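Local coordinates for protein Two-component system sensor histidine kinase (Bacteroides thetaiotaomicron, PDB 3OTT) that probably senses a saccharide through its extracellular beta-propeller and beta-sandwich part and, as a histidine kinase, probably transfers phosphate from ATP to a protein histidine, at residues B[117-125]-B[143-151]; B[206-214]-B[226-237]. One frame throughout, in Å; residues are numbered along the deposited sequence.

Contact 1 of 2, residues B[117-125]-B[143-151]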
ATOM      1  N   LEU B 117     -19.633   1.568  20.893  1.00 15.97           N
ATOM      2  CA  LEU B 117     -19.713   2.412  22.079  1.00 14.50           C
ATOM      3  C   LEU B 117     -19.879   1.489  23.244  1.00 13.24           C
ATOM      4  O   LEU B 117     -20.809   0.659  23.269  1.00 14.10           O
ATOM      5  CB  LEU B 117     -20.980   3.333  22.039  1.00 14.46           C
ATOM      6  CG  LEU B 117     -21.191   4.187  20.776  1.00 16.33           C
ATOM      7  CD1 LEU B 117     -22.539   4.980  20.727  1.00 18.18           C
ATOM      8  CD2 LEU B 117     -19.950   5.149  20.595  1.00 18.82           C
ATOM      9  N   GLY B 118     -18.993   1.635  24.221  1.00 12.77           N
ATOM     10  CA  GLY B 118     -19.147   0.972  25.502  1.00 12.81           C
ATOM     11  C   GLY B 118     -19.481   1.970  26.616  1.00 14.68           C
ATOM     12  O   GLY B 118     -18.792   2.993  26.781  1.00 14.29           O
ATOM     13  N   ALA B 119     -20.480   1.637  27.418  1.00 14.39           N
ATOM     14  CA  ALA B 119     -20.987   2.531  28.444  1.00 15.74           C
ATOM     15  C   ALA B 119     -21.150   1.826  29.794  1.00 16.21           C
ATOM     16  O   ALA B 119     -21.005   0.607  29.898  1.00 17.08           O
ATOM     17  CB  ALA B 119     -22.342   3.157  27.986  1.00 14.88           C
ATOM     18  N   LEU B 120     -21.440   2.599  30.832  1.00 17.86           N
ATOM     19  CA  LEU B 120     -21.593   2.052  32.164  1.00 19.24           C
ATOM     20  C   LEU B 120     -22.754   1.093  32.218  1.00 21.04           C
ATOM     21  O   LEU B 120     -22.734   0.169  33.056  1.00 21.31           O
ATOM     22  CB  LEU B 120     -21.777   3.149  33.216  1.00 18.96           C
ATOM     23  CG  LEU B 120     -20.481   3.813  33.713  1.00 19.98           C
ATOM     24  CD1 LEU B 120     -20.724   4.584  35.025  1.00 20.25           C
ATOM     25  CD2 LEU B 120     -19.315   2.804  33.882  1.00 15.64           C
ATOM     26  N   ASN B 121     -23.776   1.318  31.374  1.00 21.67           N
ATOM     27  CA  ASN B 121     -24.887   0.356  31.302  1.00 23.43           C
ATOM     28  C   ASN B 121     -25.313  -0.181  29.931  1.00 21.74           C
ATOM     29  O   ASN B 121     -26.481  -0.377  29.695  1.00 23.18           O
ATOM     30  CB  ASN B 121     -26.107   0.803  32.165  1.00 25.91           C
ATOM     31  CG  ASN B 121     -27.016  -0.436  32.626  1.00 30.03           C
ATOM     32  OD1 ASN B 121     -28.223  -0.511  32.321  1.00 33.13           O
ATOM     33  ND2 ASN B 121     -26.410  -1.376  33.345  1.00 33.99           N
ATOM     34  N   GLY B 122     -24.364  -0.452  29.039  1.00 20.34           N
ATOM     35  CA  GLY B 122     -24.645  -1.175  27.805  1.00 17.71           C
ATOM     36  C   GLY B 122     -23.554  -0.999  26.746  1.00 17.58           C
ATOM     37  O   GLY B 122     -22.660  -0.138  26.859  1.00 15.89           O
ATOM     38  N   LEU B 123     -23.644  -1.839  25.718  1.00 16.49           N
ATOM     39  CA  LEU B 123     -22.759  -1.856  24.601  1.00 15.87           C
ATOM     40  C   LEU B 123     -23.596  -1.583  23.380  1.00 16.03           C
ATOM     41  O   LEU B 123     -24.719  -2.131  23.250  1.00 14.62           O
ATOM     42  CB  LEU B 123     -22.073  -3.237  24.453  1.00 15.88           C
ATOM     43  CG  LEU B 123     -21.151  -3.476  23.250  1.00 15.77           C
ATOM     44  CD1 LEU B 123     -19.857  -2.612  23.343  1.00 10.88           C
ATOM     45  CD2 LEU B 123     -20.796  -4.991  23.078  1.00 17.00           C
ATOM     46  N   TYR B 124     -23.049  -0.746  22.470  1.00 14.22           N
ATOM     47  CA  TYR B 124     -23.858  -0.274  21.352  1.00 14.85           C
ATOM     48  C   TYR B 124     -23.046  -0.234  20.081  1.00 13.78           C
ATOM     49  O   TYR B 124     -21.812  -0.165  20.091  1.00 14.04           O
ATOM     50  CB  TYR B 124     -24.445   1.149  21.633  1.00 15.60           C
ATOM     51  CG  TYR B 124     -25.187   1.217  22.946  1.00 18.07           C
ATOM     52  CD1 TYR B 124     -24.500   1.386  24.149  1.00 16.85           C
ATOM     53  CD2 TYR B 124     -26.584   1.075  22.983  1.00 17.81           C
ATOM     54  CE1 TYR B 124     -25.191   1.437  25.367  1.00 19.52           C
ATOM     55  CE2 TYR B 124     -27.270   1.150  24.161  1.00 20.24           C
ATOM     56  CZ  TYR B 124     -26.565   1.303  25.353  1.00 20.04           C
ATOM     57  OH  TYR B 124     -27.251   1.370  26.519  1.00 23.67           O
ATOM     58  N   THR B 125     -23.766  -0.237  18.988  1.00 13.70           N
ATOM     59  CA  THR B 125     -23.203   0.041  17.708  1.00 14.10           C
ATOM     60  C   THR B 125     -23.862   1.299  17.142  1.00 14.62           C
ATOM     61  O   THR B 125     -25.055   1.585  17.398  1.00 13.16           O
ATOM     62  CB  THR B 125     -23.361  -1.244  16.884  1.00 16.24           C
ATOM     63  OG1 THR B 125     -22.077  -1.890  16.778  1.00 22.30           O
ATOM     64  CG2 THR B 125     -23.942  -1.072  15.624  1.00 13.35           C
ATOM     65  N   LEU B 143     -23.489 -11.275  26.633  1.00 26.74           N
ATOM     66  CA  LEU B 143     -22.440 -10.451  27.245  1.00 24.74           C
ATOM     67  C   LEU B 143     -22.217 -10.891  28.692  1.00 25.10           C
ATOM     68  O   LEU B 143     -23.170 -11.262  29.366  1.00 25.07           O
ATOM     69  CB  LEU B 143     -22.813  -8.984  27.189  1.00 24.33           C
ATOM     70  CG  LEU B 143     -22.459  -8.216  25.930  1.00 21.93           C
ATOM     71  CD1 LEU B 143     -22.905  -6.789  26.143  1.00 20.64           C
ATOM     72  CD2 LEU B 143     -20.945  -8.282  25.655  1.00 18.29           C
ATOM     73  N   PRO B 144     -20.957 -10.889  29.176  1.00 24.44           N
ATOM     74  CA  PRO B 144     -20.827 -11.326  30.588  1.00 24.04           C
ATOM     75  C   PRO B 144     -21.382 -10.256  31.564  1.00 23.58           C
ATOM     76  O   PRO B 144     -21.864 -10.589  32.644  1.00 22.95           O
ATOM     77  CB  PRO B 144     -19.316 -11.606  30.766  1.00 22.90           C
ATOM     78  CG  PRO B 144     -18.647 -10.928  29.605  1.00 23.32           C
ATOM     79  CD  PRO B 144     -19.657 -10.782  28.496  1.00 24.02           C
ATOM     80  N   ASN B 145     -21.387  -8.991  31.137  1.00 23.00           N
ATOM     81  CA  ASN B 145     -21.873  -7.877  31.966  1.00 23.05           C
ATOM     82  C   ASN B 145     -22.186  -6.710  30.993  1.00 22.07           C
ATOM     83  O   ASN B 145     -21.692  -6.716  29.888  1.00 21.51           O
ATOM     84  CB  ASN B 145     -20.821  -7.560  33.055  1.00 22.72           C
ATOM     85  CG  ASN B 145     -21.331  -6.625  34.141  1.00 27.11           C
ATOM     86  OD1 ASN B 145     -21.419  -5.414  33.923  1.00 31.52           O
ATOM     87  ND2 ASN B 145     -21.639  -7.162  35.325  1.00 25.81           N
ATOM     88  N   ASN B 146     -23.092  -5.802  31.354  1.00 21.62           N
ATOM     89  CA  ASN B 146     -23.446  -4.615  30.547  1.00 21.23           C
ATOM     90  C   ASN B 146     -22.563  -3.401  30.837  1.00 19.43           C
ATOM     91  O   ASN B 146     -22.650  -2.415  30.124  1.00 18.41           O
ATOM     92  CB  ASN B 146     -24.908  -4.208  30.817  1.00 21.83           C
ATOM     93  CG  ASN B 146     -25.905  -5.295  30.356  1.00 27.38           C
ATOM     94  OD1 ASN B 146     -25.804  -5.826  29.215  1.00 28.06           O
ATOM     95  ND2 ASN B 146     -26.848  -5.663  31.249  1.00 28.81           N
ATOM     96  N   THR B 147     -21.743  -3.461  31.892  1.00 17.58           N
ATOM     97  CA  THR B 147     -20.734  -2.425  32.138  1.00 15.91           C
ATOM     98  C   THR B 147     -19.453  -2.649  31.331  1.00 15.66           C
ATOM     99  O   THR B 147     -18.678  -3.546  31.651  1.00 15.66           O
ATOM    100  CB  THR B 147     -20.437  -2.272  33.621  1.00 15.56           C
ATOM    101  OG1 THR B 147     -21.648  -1.901  34.274  1.00 16.21           O
ATOM    102  CG2 THR B 147     -19.434  -1.122  33.888  1.00 17.57           C
ATOM    103  N   ILE B 148     -19.226  -1.800  30.324  1.00 14.43           N
ATOM    104  CA  ILE B 148     -18.143  -1.922  29.367  1.00 14.14           C
ATOM    105  C   ILE B 148     -17.044  -0.932  29.660  1.00 15.86           C
ATOM    106  O   ILE B 148     -17.322   0.274  29.763  1.00 16.62           O
ATOM    107  CB  ILE B 148     -18.652  -1.592  27.947  1.00 13.81           C
ATOM    108  CG1 ILE B 148     -19.968  -2.309  27.648  1.00 13.43           C
ATOM    109  CG2 ILE B 148     -17.598  -1.945  26.881  1.00 13.14           C
ATOM    110  CD1 ILE B 148     -19.925  -3.857  27.824  1.00 15.39           C
ATOM    111  N   TYR B 149     -15.802  -1.407  29.778  1.00 16.50           N
ATOM    112  CA  TYR B 149     -14.667  -0.499  29.999  1.00 16.92           C
ATOM    113  C   TYR B 149     -13.714  -0.347  28.822  1.00 16.52           C
ATOM    114  O   TYR B 149     -12.960   0.588  28.775  1.00 15.87           O
ATOM    115  CB  TYR B 149     -13.837  -0.893  31.246  1.00 16.34           C
ATOM    116  CG  TYR B 149     -14.597  -0.807  32.520  1.00 16.61           C
ATOM    117  CD1 TYR B 149     -15.299   0.370  32.869  1.00 17.60           C
ATOM    118  CD2 TYR B 149     -14.598  -1.859  33.395  1.00 17.43           C
ATOM    119  CE1 TYR B 149     -15.971   0.469  34.060  1.00 18.12           C
ATOM    120  CE2 TYR B 149     -15.299  -1.800  34.566  1.00 21.53           C
ATOM    121  CZ  TYR B 149     -15.976  -0.619  34.916  1.00 20.57           C
ATOM    122  OH  TYR B 149     -16.677  -0.580  36.097  1.00 18.34           O
ATOM    123  N   SER B 150     -13.670  -1.325  27.934  1.00 17.73           N
ATOM    124  CA  SER B 150     -12.663  -1.316  26.879  1.00 18.26           C
ATOM    125  C   SER B 150     -13.160  -2.111  25.707  1.00 17.06           C
ATOM    126  O   SER B 150     -13.755  -3.167  25.872  1.00 16.89           O
ATOM    127  CB  SER B 150     -11.359  -1.949  27.373  1.00 20.06           C
ATOM    128  OG  SER B 150     -10.355  -1.716  26.349  1.00 25.70           O
ATOM    129  N   ILE B 151     -12.997  -1.540  24.535  1.00 17.07           N
ATOM    130  CA  ILE B 151     -13.284  -2.213  23.293  1.00 17.64           C
ATOM    131  C   ILE B 151     -12.266  -1.911  22.216  1.00 17.35           C
ATOM    132  O   ILE B 151     -11.814  -0.751  22.117  1.00 16.71           O
ATOM    133  CB  ILE B 151     -14.772  -2.196  22.804  1.00 18.20           C
ATOM    134  CG1 ILE B 151     -14.810  -2.137  21.303  1.00 20.03           C
ATOM    135  CG2 ILE B 151     -15.640  -1.151  23.408  1.00 20.72           C
ATOM    136  CD1 ILE B 151     -16.051  -2.612  20.789  1.00 26.60           C
TER

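Contact 2 of 2, residues B[206-214]-B[226-237]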
ATOM      1  N   TRP B 206      -3.058  -7.896  24.442  1.00 13.27           N
ATOM      2  CA  TRP B 206      -2.845  -7.564  25.839  1.00 12.20           C
ATOM      3  C   TRP B 206      -4.085  -7.130  26.571  1.00 12.06           C
ATOM      4  O   TRP B 206      -4.906  -6.427  26.006  1.00 13.46           O
ATOM      5  CB  TRP B 206      -1.866  -6.449  25.911  1.00 12.19           C
ATOM      6  CG  TRP B 206      -0.529  -6.754  25.376  1.00 10.18           C
ATOM      7  CD1 TRP B 206      -0.038  -6.471  24.128  1.00  9.33           C
ATOM      8  CD2 TRP B 206       0.541  -7.324  26.121  1.00 12.14           C
ATOM      9  NE1 TRP B 206       1.280  -6.868  24.044  1.00 12.25           N
ATOM     10  CE2 TRP B 206       1.666  -7.370  25.269  1.00  9.55           C
ATOM     11  CE3 TRP B 206       0.660  -7.782  27.454  1.00 15.96           C
ATOM     12  CZ2 TRP B 206       2.898  -7.855  25.691  1.00 10.37           C
ATOM     13  CZ3 TRP B 206       1.924  -8.285  27.888  1.00 14.16           C
ATOM     14  CH2 TRP B 206       3.009  -8.310  26.999  1.00 13.69           C
ATOM     15  N   ILE B 207      -4.228  -7.589  27.810  1.00 13.14           N
ATOM     16  CA  ILE B 207      -5.432  -7.444  28.642  1.00 13.89           C
ATOM     17  C   ILE B 207      -5.048  -6.983  30.050  1.00 14.76           C
ATOM     18  O   ILE B 207      -4.361  -7.668  30.778  1.00 15.08           O
ATOM     19  CB  ILE B 207      -6.183  -8.795  28.764  1.00 14.73           C
ATOM     20  CG1 ILE B 207      -6.440  -9.387  27.354  1.00 13.66           C
ATOM     21  CG2 ILE B 207      -7.532  -8.569  29.453  1.00 13.42           C
ATOM     22  CD1 ILE B 207      -6.512 -10.886  27.339  1.00 15.88           C
ATOM     23  N   GLY B 208      -5.401  -5.763  30.396  1.00 16.13           N
ATOM     24  CA  GLY B 208      -5.082  -5.232  31.721  1.00 15.76           C
ATOM     25  C   GLY B 208      -6.311  -5.239  32.609  1.00 16.83           C
ATOM     26  O   GLY B 208      -7.395  -4.798  32.229  1.00 16.93           O
ATOM     27  N   THR B 209      -6.118  -5.750  33.804  1.00 17.64           N
ATOM     28  CA  THR B 209      -7.138  -5.960  34.782  1.00 18.90           C
ATOM     29  C   THR B 209      -6.631  -5.434  36.133  1.00 20.16           C
ATOM     30  O   THR B 209      -5.501  -4.954  36.262  1.00 20.95           O
ATOM     31  CB  THR B 209      -7.448  -7.490  34.948  1.00 19.73           C
ATOM     32  OG1 THR B 209      -6.309  -8.160  35.513  1.00 22.97           O
ATOM     33  CG2 THR B 209      -7.823  -8.184  33.623  1.00 17.86           C
ATOM     34  N   GLU B 210      -7.467  -5.525  37.147  1.00 21.33           N
ATOM     35  CA  GLU B 210      -6.999  -5.407  38.490  1.00 23.31           C
ATOM     36  C   GLU B 210      -6.204  -6.647  38.807  1.00 23.18           C
ATOM     37  O   GLU B 210      -6.752  -7.748  38.879  1.00 23.97           O
ATOM     38  CB  GLU B 210      -8.176  -5.295  39.474  1.00 25.65           C
ATOM     39  CG  GLU B 210      -7.734  -5.258  40.961  1.00 34.55           C
ATOM     40  CD  GLU B 210      -8.699  -4.468  41.926  1.00 47.28           C
ATOM     41  OE1 GLU B 210      -9.612  -3.724  41.437  1.00 49.28           O
ATOM     42  OE2 GLU B 210      -8.510  -4.577  43.191  1.00 49.81           O
ATOM     43  N   GLY B 211      -4.902  -6.474  38.986  1.00 22.55           N
ATOM     44  CA  GLY B 211      -4.050  -7.524  39.517  1.00 22.83           C
ATOM     45  C   GLY B 211      -3.155  -8.258  38.521  1.00 21.49           C
ATOM     46  O   GLY B 211      -2.225  -8.939  38.924  1.00 22.97           O
ATOM     47  N   TYR B 212      -3.434  -8.154  37.235  1.00 18.51           N
ATOM     48  CA  TYR B 212      -2.756  -8.983  36.261  1.00 16.63           C
ATOM     49  C   TYR B 212      -2.721  -8.263  34.957  1.00 15.53           C
ATOM     50  O   TYR B 212      -3.623  -7.481  34.645  1.00 14.72           O
ATOM     51  CB  TYR B 212      -3.559 -10.255  36.003  1.00 17.28           C
ATOM     52  CG  TYR B 212      -3.683 -11.174  37.166  1.00 19.16           C
ATOM     53  CD1 TYR B 212      -4.749 -11.066  38.050  1.00 19.17           C
ATOM     54  CD2 TYR B 212      -2.718 -12.173  37.384  1.00 19.74           C
ATOM     55  CE1 TYR B 212      -4.863 -11.929  39.156  1.00 21.07           C
ATOM     56  CE2 TYR B 212      -2.849 -13.062  38.464  1.00 24.22           C
ATOM     57  CZ  TYR B 212      -3.897 -12.922  39.349  1.00 22.21           C
ATOM     58  OH  TYR B 212      -4.012 -13.834  40.389  1.00 26.90           O
ATOM     59  N   LEU B 213      -1.703  -8.598  34.193  1.00 12.88           N
ATOM     60  CA  LEU B 213      -1.571  -8.292  32.805  1.00 12.80           C
ATOM     61  C   LEU B 213      -1.522  -9.683  32.037  1.00 12.84           C
ATOM     62  O   LEU B 213      -0.672 -10.544  32.365  1.00 13.26           O
ATOM     63  CB  LEU B 213      -0.235  -7.580  32.597  1.00 12.24           C
ATOM     64  CG  LEU B 213       0.077  -7.113  31.175  1.00 13.05           C
ATOM     65  CD1 LEU B 213      -1.071  -6.246  30.589  1.00 12.10           C
ATOM     66  CD2 LEU B 213       1.430  -6.386  31.120  1.00 12.96           C
ATOM     67  N   PHE B 214      -2.443  -9.894  31.097  1.00 10.76           N
ATOM     68  CA  PHE B 214      -2.522 -11.122  30.296  1.00 11.46           C
ATOM     69  C   PHE B 214      -2.114 -10.871  28.884  1.00 12.72           C
ATOM     70  O   PHE B 214      -2.335  -9.771  28.353  1.00 11.98           O
ATOM     71  CB  PHE B 214      -3.919 -11.665  30.280  1.00 10.63           C
ATOM     72  CG  PHE B 214      -4.418 -12.095  31.636  1.00 12.01           C
ATOM     73  CD1 PHE B 214      -5.145 -11.231  32.428  1.00 11.09           C
ATOM     74  CD2 PHE B 214      -4.185 -13.420  32.104  1.00 11.47           C
ATOM     75  CE1 PHE B 214      -5.652 -11.680  33.734  1.00 14.61           C
ATOM     76  CE2 PHE B 214      -4.660 -13.861  33.364  1.00 14.48           C
ATOM     77  CZ  PHE B 214      -5.398 -12.959  34.194  1.00 12.34           C
ATOM     78  N   THR B 226       1.194 -12.825  32.193  1.00 14.82           N
ATOM     79  CA  THR B 226       2.480 -12.182  32.015  1.00 15.73           C
ATOM     80  C   THR B 226       3.012 -11.423  33.246  1.00 16.02           C
ATOM     81  O   THR B 226       4.214 -11.415  33.472  1.00 16.70           O
ATOM     82  CB  THR B 226       2.440 -11.209  30.829  1.00 15.97           C
ATOM     83  OG1 THR B 226       1.844 -11.868  29.695  1.00 17.08           O
ATOM     84  CG2 THR B 226       3.851 -10.698  30.503  1.00 13.59           C
ATOM     85  N   GLU B 227       2.144 -10.755  34.002  1.00 15.97           N
ATOM     86  CA  GLU B 227       2.565 -10.069  35.216  1.00 16.42           C
ATOM     87  C   GLU B 227       1.434 -10.188  36.260  1.00 17.56           C
ATOM     88  O   GLU B 227       0.267 -10.297  35.905  1.00 16.12           O
ATOM     89  CB  GLU B 227       2.845  -8.582  34.961  1.00 16.58           C
ATOM     90  CG  GLU B 227       3.815  -8.270  33.843  1.00 18.70           C
ATOM     91  CD  GLU B 227       5.247  -8.770  34.129  1.00 25.60           C
ATOM     92  OE1 GLU B 227       5.615  -8.961  35.320  1.00 29.14           O
ATOM     93  OE2 GLU B 227       6.001  -8.980  33.149  1.00 26.42           O
ATOM     94  N   ALA B 228       1.804 -10.198  37.540  1.00 17.90           N
ATOM     95  CA  ALA B 228       0.869 -10.259  38.649  1.00 19.10           C
ATOM     96  C   ALA B 228       1.322  -9.156  39.600  1.00 20.65           C
ATOM     97  O   ALA B 228       2.453  -9.152  40.069  1.00 19.12           O
ATOM     98  CB  ALA B 228       0.891 -11.674  39.318  1.00 19.04           C
ATOM     99  N   PHE B 229       0.475  -8.149  39.776  1.00 23.71           N
ATOM    100  CA  PHE B 229       0.835  -6.953  40.511  1.00 26.77           C
ATOM    101  C   PHE B 229      -0.309  -6.755  41.478  1.00 27.98           C
ATOM    102  O   PHE B 229      -1.223  -5.966  41.189  1.00 29.98           O
ATOM    103  CB  PHE B 229       0.778  -5.749  39.575  1.00 27.05           C
ATOM    104  CG  PHE B 229       1.854  -5.699  38.506  1.00 31.18           C
ATOM    105  CD1 PHE B 229       3.120  -6.257  38.696  1.00 37.30           C
ATOM    106  CD2 PHE B 229       1.626  -4.987  37.341  1.00 35.45           C
ATOM    107  CE1 PHE B 229       4.130  -6.158  37.706  1.00 36.95           C
ATOM    108  CE2 PHE B 229       2.629  -4.880  36.346  1.00 38.71           C
ATOM    109  CZ  PHE B 229       3.889  -5.479  36.542  1.00 34.91           C
ATOM    110  N   HIS B 230      -0.305  -7.465  42.583  1.00 28.38           N
ATOM    111  CA  HIS B 230      -1.352  -7.349  43.613  1.00 29.14           C
ATOM    112  C   HIS B 230      -1.595  -5.910  44.078  1.00 30.72           C
ATOM    113  O   HIS B 230      -0.622  -5.118  44.177  1.00 31.66           O
ATOM    114  CB  HIS B 230      -0.892  -8.147  44.810  1.00 28.35           C
ATOM    115  CG  HIS B 230      -1.877  -8.193  45.918  1.00 29.83           C
ATOM    116  ND1 HIS B 230      -1.518  -7.959  47.228  1.00 30.30           N
ATOM    117  CD2 HIS B 230      -3.211  -8.441  45.920  1.00 27.29           C
ATOM    118  CE1 HIS B 230      -2.590  -8.080  47.993  1.00 31.93           C
ATOM    119  NE2 HIS B 230      -3.627  -8.369  47.223  1.00 32.59           N
ATOM    120  N   ASN B 231      -2.853  -5.561  44.379  1.00 31.19           N
ATOM    121  CA  ASN B 231      -3.224  -4.157  44.762  1.00 32.94           C
ATOM    122  C   ASN B 231      -2.809  -3.071  43.721  1.00 32.54           C
ATOM    123  O   ASN B 231      -2.777  -1.863  44.035  1.00 32.94           O
ATOM    124  CB  ASN B 231      -2.685  -3.748  46.151  1.00 33.85           C
ATOM    125  CG  ASN B 231      -3.337  -4.534  47.318  1.00 38.99           C
ATOM    126  OD1 ASN B 231      -4.489  -5.007  47.226  1.00 42.85           O
ATOM    127  ND2 ASN B 231      -2.591  -4.675  48.413  1.00 37.17           N
ATOM    128  N   ASN B 232      -2.491  -3.486  42.499  1.00 30.93           N
ATOM    129  CA  ASN B 232      -2.264  -2.507  41.425  1.00 30.37           C
ATOM    130  C   ASN B 232      -3.246  -2.864  40.312  1.00 29.01           C
ATOM    131  O   ASN B 232      -3.690  -3.992  40.233  1.00 30.28           O
ATOM    132  CB  ASN B 232      -0.806  -2.552  40.964  1.00 30.55           C
ATOM    133  CG  ASN B 232      -0.292  -1.196  40.376  1.00 35.21           C
ATOM    134  OD1 ASN B 232      -1.066  -0.216  40.161  1.00 36.49           O
ATOM    135  ND2 ASN B 232       1.030  -1.147  40.105  1.00 35.57           N
ATOM    136  N   SER B 233      -3.697  -1.917  39.525  1.00 27.35           N
ATOM    137  CA  SER B 233      -4.516  -2.279  38.378  1.00 26.39           C
ATOM    138  C   SER B 233      -3.920  -1.643  37.145  1.00 25.07           C
ATOM    139  O   SER B 233      -3.321  -0.571  37.210  1.00 24.15           O
ATOM    140  CB  SER B 233      -5.950  -1.809  38.538  1.00 26.44           C
ATOM    141  OG  SER B 233      -5.926  -0.465  38.935  1.00 28.82           O
ATOM    142  N   ILE B 234      -4.045  -2.338  36.029  1.00 24.25           N
ATOM    143  CA  ILE B 234      -3.615  -1.809  34.790  1.00 23.82           C
ATOM    144  C   ILE B 234      -4.744  -0.982  34.214  1.00 23.59           C
ATOM    145  O   ILE B 234      -5.841  -1.506  33.982  1.00 25.63           O
ATOM    146  CB  ILE B 234      -3.278  -2.904  33.823  1.00 23.71           C
ATOM    147  CG1 ILE B 234      -2.195  -3.810  34.403  1.00 23.85           C
ATOM    148  CG2 ILE B 234      -2.799  -2.306  32.467  1.00 23.30           C
ATOM    149  CD1 ILE B 234      -0.886  -3.305  34.226  1.00 23.04           C
ATOM    150  N   LYS B 235      -4.481   0.299  33.978  1.00 22.46           N
ATOM    151  CA  LYS B 235      -5.496   1.241  33.460  1.00 20.88           C
ATOM    152  C   LYS B 235      -5.347   1.556  31.976  1.00 19.92           C
ATOM    153  O   LYS B 235      -6.300   1.976  31.318  1.00 20.10           O
ATOM    154  CB  LYS B 235      -5.419   2.558  34.233  1.00 21.12           C
ATOM    155  CG  LYS B 235      -5.410   2.367  35.719  1.00 24.11           C
ATOM    156  CD  LYS B 235      -5.842   3.623  36.475  1.00 28.78           C
ATOM    157  CE  LYS B 235      -6.454   3.287  37.864  1.00 35.08           C
ATOM    158  NZ  LYS B 235      -7.491   2.144  37.879  1.00 37.73           N
ATOM    159  N   SER B 236      -4.148   1.415  31.439  1.00 17.98           N
ATOM    160  CA  SER B 236      -3.941   1.824  30.051  1.00 17.71           C
ATOM    161  C   SER B 236      -2.760   1.097  29.454  1.00 16.50           C
ATOM    162  O   SER B 236      -1.867   0.694  30.168  1.00 16.84           O
ATOM    163  CB  SER B 236      -3.672   3.343  30.007  1.00 16.67           C
ATOM    164  OG  SER B 236      -2.692   3.680  31.012  1.00 20.53           O
ATOM    165  N   LEU B 237      -2.726   0.973  28.136  1.00 15.98           N
ATOM    166  CA  LEU B 237      -1.702   0.132  27.470  1.00 15.21           C
ATOM    167  C   LEU B 237      -1.423   0.831  26.163  1.00 14.86           C
ATOM    168  O   LEU B 237      -2.356   1.342  25.560  1.00 15.69           O
ATOM    169  CB  LEU B 237      -2.220  -1.284  27.181  1.00 13.37           C
ATOM    170  CG  LEU B 237      -2.674  -2.192  28.352  1.00 15.58           C
ATOM    171  CD1 LEU B 237      -3.545  -3.432  27.964  1.00 11.99           C
ATOM    172  CD2 LEU B 237      -1.429  -2.699  29.183  1.00 12.87           C
TER

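Contact 1 of 2, residues B[117-125]-B[143-151]
I148 packs against G118 where two successive blades of a beta-propeller meet. Hairpin 117-125 belongs to the blade that runs from strand 105-111 to strand 133-136. Segment 143-151 leads into strand 148-153, which opens the next blade. The short strands 117-119 and 148-151 run roughly antiparallel, at 155°. The I148 side chain can be followed outward. Its CB sits 3.6 Å from G118 CA. CG2 stays over the same CA, and any side chain at G118 would run into this methyl. CG1 takes another direction and comes 3.5 Å from G122 O. CD1 ends 4.0 Å from L123 CB. L143 CD1 meets the same L123 CB, the two leucines crossing at about a right angle. I151 CG2 approaches L123 CD1 more loosely.

Two hydrogen bonds cross between the segments. I148 N donates to A119 O at 3.0 Å, and the bond is nearly straight, with an N-H...O angle of 175°. T147 OG1 donates to L120 O over a short 2.6 Å. The T147 torsion (chi1 -60°) puts OG1 beside its own backbone N and sends CG2 anti to that N, toward L120. A valine in place of T147 would probably leave L120 O without its hydroxyl donor. The backbone before strand 148-153 is shaped by an Asx turn, with N145 OD1 receiving T147 N at 2.8 Å, in the carbonyl plane on a lone pair. Beyond T147, L120 CD2 lies 3.9 Å from T147 CG2 and also touches Y149 CE1.

Contact 2 of 2, residues B[206-214]-B[226-237]
L213 and E227 pair through their backbones, and such bonds carry much of this contact. L213 N donates to E227 O at 3.1 Å, approaching from above the carbonyl plane. In return E227 N gives to L213 O at 3.3 Å, here in the plane and on a lone pair. T226 N adds a weak bond to the same oxygen; T226 and E227 both face L213, a classic beta bulge. Farther along, F229 N binds G211 O, and G211 N makes a weak bond to N232 O. I234 N closes on T209 O at 3.0 Å, with an angle of 171°. G211 has backbone angles at which a CB would jam against the carbonyl of E210.

Most of these bonds pair strands 212-217 and 222-229 within one blade of a beta-propeller. Of those listed, only I234 N to T209 O and the weak G211 N to N232 O reach over to strand 232-239, the first of the next blade. A type II turn from F229 to N232 leads straight into it from strand 222-229. Strands 206-209 and 232-237 meet at 130°.

Apolar contacts cross to the next blade at I234 and L237. I234 CB rests 3.6 Å from G208 CA, where a side chain would clash with I234 CG2. L237 CD1 touches W206 CB, and its CD2 meets L213 CD1 at 3.8 Å. Others stay within the blade. L213 extends with CG anti to the backbone N (chi1 -178°), which carries it in beside E227; their CB atoms are 4.0 Å apart. On the other face Y212 CE2 meets A228 CB at 4.1 Å.

Polar groups are tied down nearby. T209 OG1 donates to Y212 O. W206 NE1 is hydrogen-bonded to D199, T226 OG1 to Q215, and S233 OG to D250, while K235 NZ also reaches S233 OG at 3.2 Å.

In the fold
Contacts 1 and 2 both join successive propeller blades, but at two different seams. Contact 1 joins blade 105-136 to blade 148-180. Contact 2 joins blade 193-229 to blade 232-266. Their centres are 20 Å apart, and their nearest atoms about 7 Å apart without touching. The plan recurs: the glycine and isoleucine pair G118 and I148 corresponds to G208 and I234. The lead-in differs, with an Asx turn in contact 1 and a tight turn in contact 2. None of the residues around the bound hexatantalum dodecabromide cluster belongs to either contact. The other chain of the assembly touches neither.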